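Local coordinates for putative uncharacterized protein (Desulfitobacterium hafniense, PDB 4JGI) that binds methylcobalamin and probably serves as the cobalamin-carrying component of an O-demethylase, in which the corrinoid would carry the methyl group, at residues 52-57 against 195-200; 61-66 against 110-115; 92-97 against 104-109; 17-22 against 40-45. All blocks are in the same frame, centred on the assembly; numbering follows the deposited sequence.

Contact 1. Residues 52-57 against 195-200; sequences RFDSGE and FSTNAA
Asp54, near the end of helix 32-54, takes hydrogen bonds from Asn198 and Thr197, one on each carboxylate oxygen. Asn198 ND2 gives to Asp54 OD1 over 2.7 Å. It reaches that oxygen from above the carboxylate plane, 51° out of it. Thr197 OG1 gives to Asp54 OD2 at 3.0 Å and meets its syn lone pair. Two donors on two oxygens hold the carboxylate against rotation.

The other end of the Asn198 amide caps helix 199-209, with Asn198 as its N-cap. OD1 accepts from Asp201 N and, more weakly, from Ala200 N. With chi1 at 66°, CG sits between the backbone N and the carbonyl carbon. One amide can then cap its own helix and bind Asp54.

The apolar share is small. Phe53 CD2 packs on Asn198 CB at 3.8 Å, with ring and amide planes 75° apart.

Within 52-57, Gly56 closes the helix in a Schellman motif. Arg52 grips Glu57 side-on, with NE 2.8 Å from OE1 and NH2 2.9 Å from OE2.

The contact joins the helical module to the N-terminus of helix 199-209. There Ala199 N bonds cobalamin O8R, in the cofactor pocket of a Rossmann-like B12-binding domain.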
# COMPACT_ATOMS: atom_id res chain seq x y z
N ARG A 52 -11.93 -9.37 4.21
CA ARG A 52 -12.07 -10.21 5.40
C ARG A 52 -11.75 -9.55 6.73
O ARG A 52 -12.31 -9.88 7.78
CB ARG A 52 -11.34 -11.55 5.19
CG ARG A 52 -11.86 -12.33 4.00
CD ARG A 52 -11.08 -13.55 3.70
NE ARG A 52 -11.29 -14.63 4.66
CZ ARG A 52 -10.78 -15.87 4.44
NH1 ARG A 52 -10.08 -16.13 3.32
NH2 ARG A 52 -10.96 -16.84 5.30
N PHE A 53 -10.86 -8.58 6.70
CA PHE A 53 -10.65 -7.70 7.82
C PHE A 53 -11.87 -6.77 8.02
O PHE A 53 -12.29 -6.59 9.16
CB PHE A 53 -9.37 -6.89 7.58
CG PHE A 53 -9.10 -5.89 8.65
CD1 PHE A 53 -8.48 -6.27 9.80
CD2 PHE A 53 -9.53 -4.56 8.54
CE1 PHE A 53 -8.26 -5.37 10.84
CE2 PHE A 53 -9.32 -3.65 9.53
CZ PHE A 53 -8.69 -4.05 10.69
N ASP A 54 -12.35 -6.20 6.94
CA ASP A 54 -13.44 -5.23 7.03
C ASP A 54 -14.72 -5.88 7.53
O ASP A 54 -15.47 -5.24 8.21
CB ASP A 54 -13.73 -4.50 5.71
CG ASP A 54 -12.71 -3.37 5.44
OD1 ASP A 54 -11.92 -2.95 6.38
OD2 ASP A 54 -12.68 -2.91 4.29
N SER A 55 -14.88 -7.18 7.29
CA SER A 55 -16.05 -7.95 7.77
C SER A 55 -15.95 -8.31 9.22
O SER A 55 -16.95 -8.69 9.82
CB SER A 55 -16.18 -9.20 6.93
OG SER A 55 -15.23 -10.24 7.38
N GLY A 56 -14.74 -8.19 9.81
CA GLY A 56 -14.46 -8.54 11.17
C GLY A 56 -13.92 -9.97 11.38
O GLY A 56 -13.67 -10.33 12.49
N GLU A 57 -13.72 -10.75 10.31
CA GLU A 57 -13.16 -12.09 10.40
C GLU A 57 -11.67 -12.07 10.75
O GLU A 57 -11.19 -12.82 11.61
CB GLU A 57 -13.38 -12.84 9.09
CG GLU A 57 -12.95 -14.26 9.09
CD GLU A 57 -12.88 -14.94 7.71
OE1 GLU A 57 -13.28 -14.37 6.63
OE2 GLU A 57 -12.32 -16.09 7.73
N PHE A 195 -9.21 7.78 0.60
CA PHE A 195 -8.84 7.39 1.93
C PHE A 195 -8.99 5.86 2.01
O PHE A 195 -9.67 5.27 1.23
CB PHE A 195 -9.72 8.00 3.00
CG PHE A 195 -11.11 7.46 2.94
CD1 PHE A 195 -11.99 8.01 2.03
CD2 PHE A 195 -11.53 6.41 3.76
CE1 PHE A 195 -13.29 7.55 1.90
CE2 PHE A 195 -12.82 5.92 3.60
CZ PHE A 195 -13.69 6.52 2.68
N SER A 196 -8.19 5.23 2.84
CA SER A 196 -8.25 3.74 2.94
C SER A 196 -9.12 3.27 4.07
O SER A 196 -9.00 3.81 5.15
CB SER A 196 -6.83 3.12 3.07
OG SER A 196 -6.06 3.94 3.88
N THR A 197 -9.77 2.12 3.90
CA THR A 197 -10.42 1.48 5.10
C THR A 197 -9.42 0.65 5.97
O THR A 197 -9.50 0.50 7.20
CB THR A 197 -11.59 0.59 4.65
OG1 THR A 197 -11.12 -0.41 3.75
CG2 THR A 197 -12.68 1.47 3.95
N ASN A 198 -8.43 0.15 5.30
CA ASN A 198 -7.47 -0.68 5.85
C ASN A 198 -6.34 -0.71 4.84
O ASN A 198 -6.51 -0.27 3.69
CB ASN A 198 -7.93 -2.06 6.24
CG ASN A 198 -8.32 -2.88 5.07
OD1 ASN A 198 -7.47 -3.22 4.26
ND2 ASN A 198 -9.63 -3.23 4.95
N ALA A 199 -5.20 -1.16 5.25
CA ALA A 199 -4.03 -1.06 4.45
C ALA A 199 -4.12 -1.84 3.14
O ALA A 199 -3.58 -1.41 2.11
CB ALA A 199 -2.82 -1.53 5.21
N ALA A 200 -4.81 -2.96 3.18
CA ALA A 200 -4.97 -3.74 1.94
C ALA A 200 -5.90 -3.01 0.93
O ALA A 200 -5.60 -3.00 -0.28
CB ALA A 200 -5.48 -5.12 2.30

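Contact 2. Residues 61-66 against 110-115; sequences GDLIFA and RTMAEA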
# COMPACT_ATOMS: atom_id res chain seq x y z
N GLY A 61 -3.35 -8.48 13.30
CA GLY A 61 -2.30 -9.45 13.07
C GLY A 61 -2.34 -10.05 11.67
O GLY A 61 -1.27 -10.25 11.02
N ASP A 62 -3.52 -10.33 11.14
CA ASP A 62 -3.61 -10.92 9.82
C ASP A 62 -3.13 -9.96 8.75
O ASP A 62 -2.56 -10.39 7.79
CB ASP A 62 -5.05 -11.33 9.55
CG ASP A 62 -5.50 -12.36 10.54
OD1 ASP A 62 -4.79 -13.43 10.63
OD2 ASP A 62 -6.44 -12.14 11.34
N LEU A 63 -3.34 -8.67 8.98
CA LEU A 63 -2.80 -7.73 8.04
C LEU A 63 -1.25 -7.68 8.07
O LEU A 63 -0.63 -7.46 7.03
CB LEU A 63 -3.36 -6.35 8.21
CG LEU A 63 -4.85 -6.21 8.12
CD1 LEU A 63 -5.22 -4.75 8.39
CD2 LEU A 63 -5.41 -6.60 6.79
N ILE A 64 -0.66 -7.76 9.27
CA ILE A 64 0.75 -7.86 9.35
C ILE A 64 1.26 -9.09 8.58
O ILE A 64 2.19 -9.03 7.76
CB ILE A 64 1.15 -7.88 10.83
CG1 ILE A 64 0.76 -6.56 11.48
CG2 ILE A 64 2.67 -8.18 10.96
CD1 ILE A 64 0.93 -6.55 12.97
N PHE A 65 0.61 -10.22 8.85
CA PHE A 65 0.95 -11.47 8.20
C PHE A 65 0.87 -11.40 6.68
O PHE A 65 1.80 -11.84 6.00
CB PHE A 65 0.12 -12.65 8.67
CG PHE A 65 0.11 -12.91 10.18
CD1 PHE A 65 1.07 -12.45 11.07
CD2 PHE A 65 -0.92 -13.64 10.70
CE1 PHE A 65 0.96 -12.70 12.41
CE2 PHE A 65 -1.05 -13.89 12.02
CZ PHE A 65 -0.12 -13.37 12.89
N ALA A 66 -0.20 -10.77 6.18
CA ALA A 66 -0.38 -10.74 4.78
C ALA A 66 0.74 -10.06 4.07
O ALA A 66 1.19 -10.51 2.98
CB ALA A 66 -1.71 -10.06 4.44
N ARG A 110 3.15 0.22 4.35
CA ARG A 110 4.45 0.25 3.74
C ARG A 110 4.84 -1.16 3.32
O ARG A 110 5.32 -1.39 2.19
CB ARG A 110 5.49 0.83 4.73
CG ARG A 110 6.88 0.83 4.18
CD ARG A 110 7.87 1.20 5.27
NE ARG A 110 7.91 0.21 6.35
CZ ARG A 110 8.41 0.39 7.58
NH1 ARG A 110 8.81 1.57 8.01
NH2 ARG A 110 8.41 -0.64 8.43
N THR A 111 4.64 -2.16 4.19
CA THR A 111 5.06 -3.53 3.88
C THR A 111 4.21 -4.03 2.70
O THR A 111 4.78 -4.65 1.79
CB THR A 111 4.89 -4.42 5.10
OG1 THR A 111 5.69 -3.86 6.18
CG2 THR A 111 5.28 -5.87 4.76
N MET A 112 2.91 -3.83 2.70
CA MET A 112 2.03 -4.30 1.59
C MET A 112 2.40 -3.61 0.31
O MET A 112 2.44 -4.25 -0.72
CB MET A 112 0.57 -4.11 1.91
CG MET A 112 0.12 -4.99 3.08
SD MET A 112 -1.60 -4.54 3.33
CE MET A 112 -2.13 -5.81 4.46
N ALA A 113 2.71 -2.33 0.37
CA ALA A 113 3.00 -1.58 -0.85
C ALA A 113 4.32 -2.01 -1.48
O ALA A 113 4.43 -2.20 -2.69
CB ALA A 113 3.04 -0.08 -0.54
N GLU A 114 5.34 -2.22 -0.63
CA GLU A 114 6.64 -2.74 -1.03
C GLU A 114 6.48 -4.15 -1.68
O GLU A 114 7.05 -4.39 -2.71
CB GLU A 114 7.68 -2.68 0.12
CG GLU A 114 8.12 -1.26 0.37
CD GLU A 114 9.22 -1.12 1.48
OE1 GLU A 114 9.22 -1.97 2.43
OE2 GLU A 114 10.05 -0.15 1.42
N ALA A 115 5.69 -4.99 -1.07
CA ALA A 115 5.44 -6.31 -1.57
C ALA A 115 4.64 -6.31 -2.86
O ALA A 115 4.63 -7.31 -3.56
CB ALA A 115 4.70 -7.14 -0.53
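Met112 drives its terminal methyl against the backbone and side chain of Leu63, and this is the tight part of the contact. CE lies 3.4 Å from Leu63 O and 4.0 Å from Leu63 CB. Leu63 CD2 is nearly as close to Met112 CE, at 4.1 Å. Ala66 CB, one turn further along helix 60-77, stands 4.3 Å from the same methyl. One carbon of Met112 therefore makes the closest approaches to both residues. The side chain is extended beyond CG (chi2 177°, chi3 169°), which carries CE across to the other helix. No hydrogen bond links the two segments.

This is a junction between the two modules of the protein. Helix 60-77 belongs to the N-terminal helical module, and helix 104-115 to the Rossmann-like cobalamin domain. Met46 of helix 32-54 touches both Ala66 and Met112. Ala199, Ala200 and Val203 of helix 199-209 also pack on Met112. Leu63 touches the bound cobalamin, so the seam reaches the cofactor pocket.

Toward solvent the packing is looser and the side chains are more polar. Thr111 points toward helix 60-77, but its side chain stays 5.3 Å from residues 61-66 and touches Glu68 instead. Its OG1 bonds back to Asn107 O in its own helix. Glu114, an exposed residue, rests against Gln71.

Contact 3. Residues 92-97 against 104-109; sequences IVLATV and IGKNIF
Leu94 and Lys106 cross obliquely between strand 91-96 and helix 104-115, the first two elements of a beta-alpha-beta unit in the Rossmann-like cobalamin domain. Residues 92-96 and 104-109 run nearly antiparallel, at 163°, with their axes 9.0 Å apart at the closest. The turn between them carries His102, the axial ligand of cobalt.

Ile92, Leu94 and Thr96 alternate along the strand and all point toward the helix. Leu94 is the middle one. Its CG lies 3.8 Å from Lys106 CG, so leucine meets the aliphatic part of the lysine. Its CD1 branch also reaches Phe109 CD2 at 4.0 Å. The Ile92 side chain points at that of Phe109 head-on, with Ile92 CD1 4.2 Å from Phe109 CZ. Both methyls approach the ring obliquely. Ala199, Val203 and Cys206 of helix 199-209 pack on Phe109 as well.

Thr96 lies across the far part of the lysine chain. Its OG1 is 3.2 Å from Lys106 CD, a contact with carbon; the polar partner of OG1 is His102 O. Lys106 leaves the helix extended and then bends at chi3 and at chi4 (71°). The double bend turns the amine away from the strand, to the side of Asn107. There NZ forms a salt bridge with Asp122 OD1 and donates to Asn107 OD1 at 3.0 Å, with a C=O to donor angle of 145°.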
# COMPACT_ATOMS: atom_id res chain seq x y z
N ILE A 92 5.87 5.92 -4.18
CA ILE A 92 5.05 6.47 -3.14
C ILE A 92 5.89 7.18 -2.10
O ILE A 92 6.90 6.60 -1.65
CB ILE A 92 4.26 5.41 -2.36
CG1 ILE A 92 3.40 4.59 -3.28
CG2 ILE A 92 3.39 6.08 -1.32
CD1 ILE A 92 2.61 3.47 -2.65
N VAL A 93 5.58 8.46 -1.80
CA VAL A 93 6.21 9.13 -0.69
C VAL A 93 5.21 9.00 0.46
O VAL A 93 4.03 9.38 0.31
CB VAL A 93 6.53 10.62 -1.01
CG1 VAL A 93 6.87 11.37 0.25
CG2 VAL A 93 7.64 10.73 -2.03
N LEU A 94 5.67 8.46 1.57
CA LEU A 94 4.81 8.02 2.69
C LEU A 94 5.26 8.66 3.98
O LEU A 94 6.44 8.66 4.26
CB LEU A 94 4.88 6.49 2.79
CG LEU A 94 4.08 5.78 3.88
CD1 LEU A 94 2.57 6.05 3.69
CD2 LEU A 94 4.35 4.27 3.87
N ALA A 95 4.34 9.20 4.79
CA ALA A 95 4.69 9.82 6.06
C ALA A 95 3.58 9.82 7.01
O ALA A 95 2.40 9.92 6.62
CB ALA A 95 5.02 11.30 5.78
N THR A 96 3.92 9.70 8.30
CA THR A 96 3.04 10.07 9.33
C THR A 96 3.32 11.57 9.57
O THR A 96 4.46 11.95 9.75
CB THR A 96 3.21 9.21 10.59
OG1 THR A 96 2.76 7.85 10.34
CG2 THR A 96 2.47 9.82 11.75
N VAL A 97 2.28 12.38 9.47
CA VAL A 97 2.43 13.82 9.39
C VAL A 97 2.70 14.50 10.73
O VAL A 97 2.53 13.95 11.77
CB VAL A 97 1.14 14.40 8.78
CG1 VAL A 97 0.91 13.92 7.37
CG2 VAL A 97 -0.09 14.22 9.65
N ILE A 104 2.27 2.35 13.47
CA ILE A 104 2.04 0.91 13.23
C ILE A 104 1.28 0.65 11.95
O ILE A 104 1.60 -0.26 11.14
CB ILE A 104 1.35 0.28 14.44
CG1 ILE A 104 2.25 0.34 15.65
CG2 ILE A 104 0.83 -1.14 14.16
CD1 ILE A 104 1.59 0.08 16.99
N GLY A 105 0.21 1.41 11.77
CA GLY A 105 -0.60 1.28 10.56
C GLY A 105 0.08 1.65 9.25
O GLY A 105 0.03 0.95 8.22
N LYS A 106 0.75 2.77 9.31
CA LYS A 106 1.54 3.24 8.16
C LYS A 106 2.49 2.16 7.77
O LYS A 106 2.71 1.92 6.59
CB LYS A 106 2.29 4.52 8.56
CG LYS A 106 3.26 5.00 7.48
CD LYS A 106 4.01 6.24 7.85
CE LYS A 106 5.08 6.03 8.97
NZ LYS A 106 6.32 5.28 8.74
N ASN A 107 3.12 1.52 8.75
CA ASN A 107 4.11 0.50 8.42
C ASN A 107 3.53 -0.80 7.84
O ASN A 107 4.18 -1.50 7.08
CB ASN A 107 5.00 0.27 9.62
CG ASN A 107 5.88 1.43 9.94
OD1 ASN A 107 6.06 2.29 9.15
ND2 ASN A 107 6.48 1.39 11.08
N ILE A 108 2.31 -1.15 8.26
CA ILE A 108 1.55 -2.23 7.62
C ILE A 108 1.33 -1.93 6.15
O ILE A 108 1.63 -2.74 5.28
CB ILE A 108 0.23 -2.54 8.38
CG1 ILE A 108 0.53 -3.03 9.76
CG2 ILE A 108 -0.61 -3.49 7.59
CD1 ILE A 108 -0.70 -3.22 10.64
N PHE A 109 0.91 -0.72 5.85
CA PHE A 109 0.78 -0.29 4.49
C PHE A 109 2.10 -0.27 3.74
O PHE A 109 2.13 -0.77 2.62
CB PHE A 109 0.08 1.06 4.45
CG PHE A 109 0.01 1.64 3.07
CD1 PHE A 109 -0.91 1.14 2.12
CD2 PHE A 109 0.85 2.62 2.66
CE1 PHE A 109 -0.91 1.62 0.79
CE2 PHE A 109 0.81 3.11 1.37
CZ PHE A 109 -0.09 2.63 0.44

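Contact 4. Residues 17-22 against 40-45; sequences GAINEV and KAFQQG
The ring of Phe42 meets Ile19 and Val22 with its outermost carbon, CZ. Both aliphatic groups approach the ring obliquely. Ile19 CG2 is 3.7 Å from Phe42 CZ and 4.1 Å from Phe42 CE2. Val22 CG1 is 3.8 Å from Phe42 CZ. Seen from CZ, the two methyl carbons lie roughly at a right angle to each other. Leu70 and Ala73 of helix 60-77 also pack on Phe42.

Phe42 points toward helix 16-29 from helix 32-54, and its long side chain spans most of the gap. The nearest CA atoms, those of Ile19 and Phe42, are 8.8 Å apart. Ile19 and Val22 are three residues apart, so they sit on the same side of their helix and receive the ring tip together. Val22 has CG1 between its backbone N and carbonyl carbon (chi1 67°), and this is the branch that meets the ring.

The two helices follow each other in the chain and run in opposite directions, as a helical hairpin of the N-terminal module. Helix 60-77 borders the contact through Ile69, which touches Ile19. Helix 4-12 adds Ser7, against Val22.

No hydrogen bond or charge pair crosses between the segments. Their hold on each other is apolar, and it depends on the shape and burial of one aromatic ring rather than on directed bonds.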
# COMPACT_ATOMS: atom_id res chain seq x y z
N GLY A 17 1.23 -23.02 3.09
CA GLY A 17 1.49 -24.30 2.39
C GLY A 17 1.10 -24.16 0.94
O GLY A 17 1.88 -24.47 0.04
N ALA A 18 -0.13 -23.74 0.71
CA ALA A 18 -0.62 -23.72 -0.66
C ALA A 18 0.10 -22.65 -1.47
O ALA A 18 0.41 -22.84 -2.64
CB ALA A 18 -2.11 -23.49 -0.66
N ILE A 19 0.37 -21.51 -0.85
CA ILE A 19 1.07 -20.48 -1.58
C ILE A 19 2.42 -20.99 -2.04
O ILE A 19 2.83 -20.81 -3.20
CB ILE A 19 1.29 -19.27 -0.66
CG1 ILE A 19 -0.03 -18.56 -0.37
CG2 ILE A 19 2.30 -18.29 -1.25
CD1 ILE A 19 -0.03 -17.55 0.76
N ASN A 20 3.16 -21.60 -1.16
CA ASN A 20 4.51 -22.06 -1.53
C ASN A 20 4.48 -23.25 -2.45
O ASN A 20 5.40 -23.32 -3.26
CB ASN A 20 5.40 -22.28 -0.33
CG ASN A 20 5.86 -20.96 0.25
OD1 ASN A 20 6.78 -20.37 -0.29
ND2 ASN A 20 5.17 -20.46 1.29
N GLU A 21 3.44 -24.06 -2.40
CA GLU A 21 3.29 -25.18 -3.38
C GLU A 21 3.21 -24.63 -4.81
O GLU A 21 3.94 -25.10 -5.70
CB GLU A 21 2.06 -26.00 -3.07
CG GLU A 21 2.09 -27.42 -3.53
CD GLU A 21 0.94 -28.22 -2.94
OE1 GLU A 21 0.42 -27.86 -1.84
OE2 GLU A 21 0.57 -29.22 -3.59
N VAL A 22 2.43 -23.57 -5.00
CA VAL A 22 2.28 -23.02 -6.32
C VAL A 22 3.47 -22.21 -6.75
O VAL A 22 3.90 -22.25 -7.91
CB VAL A 22 0.92 -22.29 -6.55
CG1 VAL A 22 0.72 -21.00 -5.75
CG2 VAL A 22 0.69 -21.98 -8.01
N LYS A 40 -0.09 -11.41 -10.05
CA LYS A 40 -1.38 -10.74 -10.13
C LYS A 40 -2.47 -11.45 -9.32
O LYS A 40 -3.29 -10.84 -8.62
CB LYS A 40 -1.84 -10.61 -11.60
CG LYS A 40 -3.11 -9.82 -11.83
CD LYS A 40 -2.99 -8.36 -12.33
CE LYS A 40 -4.38 -7.69 -12.48
NZ LYS A 40 -4.59 -6.43 -13.32
N ALA A 41 -2.46 -12.78 -9.35
CA ALA A 41 -3.40 -13.52 -8.56
C ALA A 41 -3.21 -13.31 -7.04
O ALA A 41 -4.18 -13.19 -6.29
CB ALA A 41 -3.32 -15.00 -8.89
N PHE A 42 -1.94 -13.32 -6.60
CA PHE A 42 -1.69 -12.99 -5.23
C PHE A 42 -2.12 -11.59 -4.82
O PHE A 42 -2.67 -11.36 -3.70
CB PHE A 42 -0.21 -13.26 -4.89
CG PHE A 42 0.18 -14.70 -4.85
CD1 PHE A 42 -0.70 -15.73 -4.53
CD2 PHE A 42 1.55 -15.02 -5.03
CE1 PHE A 42 -0.27 -17.09 -4.40
CE2 PHE A 42 1.99 -16.33 -4.88
CZ PHE A 42 1.08 -17.36 -4.61
N GLN A 43 -1.96 -10.65 -5.70
CA GLN A 43 -2.40 -9.26 -5.44
C GLN A 43 -3.95 -9.21 -5.29
O GLN A 43 -4.50 -8.48 -4.49
CB GLN A 43 -1.84 -8.34 -6.56
CG GLN A 43 -0.35 -8.14 -6.45
CD GLN A 43 0.31 -7.28 -7.50
OE1 GLN A 43 1.55 -7.02 -7.43
NE2 GLN A 43 -0.45 -6.87 -8.46
N GLN A 44 -4.68 -9.98 -6.09
CA GLN A 44 -6.08 -10.07 -5.97
C GLN A 44 -6.42 -10.69 -4.65
O GLN A 44 -7.37 -10.28 -3.98
CB GLN A 44 -6.58 -10.86 -7.15
CG GLN A 44 -7.76 -11.77 -6.87
CD GLN A 44 -8.18 -12.56 -8.11
OE1 GLN A 44 -7.53 -12.48 -9.17
NE2 GLN A 44 -9.26 -13.34 -7.98
N GLY A 45 -5.67 -11.70 -4.22
CA GLY A 45 -5.92 -12.25 -2.91
C GLY A 45 -5.69 -11.35 -1.71
O GLY A 45 -6.37 -11.44 -0.68

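Contacts 2, 3 and 4 are buried, while contact 1 is only partly so. Contact 1 is also the one whose segments are joined by hydrogen bonds; the others have no hydrogen bond across them and rest mainly on carbon packing. Contacts 1 and 2 both tie the helical module to the cobalamin domain, and they touch through Phe53 with Leu63 and through Ala200 with Met112. Contacts 2 and 3 share helix 104-115, one facing the helical module and the other the sheet. Contact 3 lies within the cobalamin domain. Contact 4 lies within the helical module, away from the cofactor, and shares helix 32-54 with contact 1. Its centre is about 25 Å from that of contact 3.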